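Putative N-acetylneuraminate lyase ([Ruminococcus] gnavus ATCC 29149, PDB 6RB7) is a putative lyase of the dihydrodipicolinate synthetase family, built on a parallel beta/alpha barrel and assembled from four chains. Local coordinates at residues Thr108-Ala114 with Val133-Ile139. Residues are numbered along the deposited sequence; the frame is centred on the assembly and turned at random.
Sequences TVIAHVA and VDAIAAI
H112 meets the chain around I139 through its imidazole. Its CB has A137 O as nearest atom across the contact, at 4.2 Å. CG stands anti to the backbone N (chi1 179°), which turns the ring toward the end of strand 135-138. CD2 lies 3.4 Å from A137 O, approached obliquely, and also packs on A138 CA; CE1 passes near I139 CG1. At the tip, NE2 accepts the backbone N-H of I139 at 3.1 Å, with the donor 3° out of the ring plane and an N-H...N angle of 168°. NE2 acts as acceptor here, with ND1 bonded to N78 O; with both nitrogens engaged, the ring's rotation is fixed.

Beside this ring, the backbones of strands 108-112 and 135-138 pair in parallel, as neighbouring strands of the beta/alpha barrel joined through helix 118-130 in a beta-alpha-beta crossover. A111 N reaches A135 O, A137 N reaches A111 O and V113 N reaches A137 O, each at 2.9 Å. I110 CG2 rests 3.9 Å from A137 CB on the face shared with A135.

At the opposite end, D134 OD2 accepts V109 N at 2.9 Å on its anti side, somewhat out of the carboxylate plane, while OD1 forms a salt bridge with K37. V109 O accepts two donors, a fairly straight bond from A135 N and a more bent one from D134 N, both in its carbonyl plane.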
# COMPACT_ATOMS: atom_id res chain seq x y z
N THR A 108 -31.31 -7.92 -18.88
CA THR A 108 -31.25 -7.90 -17.41
C THR A 108 -30.71 -6.52 -17.04
O THR A 108 -29.69 -6.10 -17.62
CB THR A 108 -30.37 -9.02 -16.88
OG1 THR A 108 -30.95 -10.27 -17.28
CG2 THR A 108 -30.22 -8.98 -15.37
N VAL A 109 -31.34 -5.82 -16.12
CA VAL A 109 -30.91 -4.45 -15.77
C VAL A 109 -30.46 -4.46 -14.32
O VAL A 109 -31.30 -4.75 -13.42
CB VAL A 109 -31.97 -3.38 -16.05
CG1 VAL A 109 -31.48 -2.02 -15.59
CG2 VAL A 109 -32.32 -3.36 -17.53
N ILE A 110 -29.19 -4.13 -14.09
CA ILE A 110 -28.65 -3.94 -12.74
C ILE A 110 -28.36 -2.45 -12.61
O ILE A 110 -27.58 -1.91 -13.41
CB ILE A 110 -27.37 -4.76 -12.54
CG1 ILE A 110 -27.57 -6.25 -12.80
CG2 ILE A 110 -26.80 -4.48 -11.14
CD1 ILE A 110 -26.28 -7.05 -12.78
N ALA A 111 -29.02 -1.78 -11.68
CA ALA A 111 -28.86 -0.33 -11.45
C ALA A 111 -27.97 -0.10 -10.23
O ALA A 111 -28.33 -0.44 -9.13
CB ALA A 111 -30.19 0.34 -11.26
N HIS A 112 -26.76 0.40 -10.47
CA HIS A 112 -25.86 0.84 -9.40
C HIS A 112 -26.42 2.12 -8.80
O HIS A 112 -26.59 3.10 -9.56
CB HIS A 112 -24.44 1.03 -9.94
CG HIS A 112 -23.53 1.49 -8.84
ND1 HIS A 112 -23.07 2.79 -8.78
CD2 HIS A 112 -23.09 0.86 -7.73
CE1 HIS A 112 -22.31 2.90 -7.69
NE2 HIS A 112 -22.35 1.74 -6.99
N VAL A 113 -26.73 2.10 -7.50
CA VAL A 113 -27.45 3.22 -6.86
C VAL A 113 -26.64 3.87 -5.75
O VAL A 113 -27.14 4.83 -5.15
CB VAL A 113 -28.81 2.74 -6.35
CG1 VAL A 113 -29.73 2.34 -7.50
CG2 VAL A 113 -28.70 1.68 -5.27
N ALA A 114 -25.41 3.44 -5.50
CA ALA A 114 -24.62 4.02 -4.40
C ALA A 114 -24.23 5.45 -4.76
O ALA A 114 -23.72 5.73 -5.89
CB ALA A 114 -23.40 3.18 -4.11
N VAL A 133 -36.32 -2.75 -12.11
CA VAL A 133 -34.98 -3.29 -12.46
C VAL A 133 -34.87 -4.71 -11.88
O VAL A 133 -35.56 -5.06 -10.90
CB VAL A 133 -33.84 -2.39 -11.95
CG1 VAL A 133 -33.92 -1.01 -12.54
CG2 VAL A 133 -33.79 -2.37 -10.44
N ASP A 134 -33.97 -5.51 -12.41
CA ASP A 134 -33.71 -6.87 -11.91
C ASP A 134 -32.97 -6.79 -10.59
O ASP A 134 -33.31 -7.56 -9.63
CB ASP A 134 -32.97 -7.69 -12.94
CG ASP A 134 -33.84 -7.89 -14.17
OD1 ASP A 134 -34.71 -8.78 -14.12
OD2 ASP A 134 -33.70 -7.08 -15.11
N ALA A 135 -31.97 -5.92 -10.50
CA ALA A 135 -31.15 -5.80 -9.29
C ALA A 135 -30.71 -4.36 -9.13
O ALA A 135 -30.60 -3.63 -10.14
CB ALA A 135 -29.94 -6.74 -9.38
N ILE A 136 -30.36 -4.03 -7.91
CA ILE A 136 -29.59 -2.82 -7.59
C ILE A 136 -28.21 -3.26 -7.10
O ILE A 136 -28.07 -4.41 -6.65
CB ILE A 136 -30.30 -1.91 -6.57
CG1 ILE A 136 -30.64 -2.66 -5.28
CG2 ILE A 136 -31.53 -1.28 -7.22
CD1 ILE A 136 -30.93 -1.70 -4.13
N ALA A 137 -27.27 -2.36 -7.21
CA ALA A 137 -25.87 -2.60 -6.80
C ALA A 137 -25.33 -1.43 -6.01
O ALA A 137 -25.83 -0.30 -6.16
CB ALA A 137 -25.00 -2.88 -8.01
N ALA A 138 -24.27 -1.67 -5.23
CA ALA A 138 -23.64 -0.59 -4.46
C ALA A 138 -22.16 -0.92 -4.22
O ALA A 138 -21.85 -1.97 -3.68
CB ALA A 138 -24.35 -0.38 -3.17
N ILE A 139 -21.32 0.03 -4.61
CA ILE A 139 -19.95 0.13 -4.05
C ILE A 139 -20.05 0.38 -2.56
O ILE A 139 -21.12 0.74 -2.04
CB ILE A 139 -19.13 1.20 -4.78
CG1 ILE A 139 -19.72 2.60 -4.64
CG2 ILE A 139 -18.90 0.79 -6.23
CD1 ILE A 139 -18.76 3.68 -5.05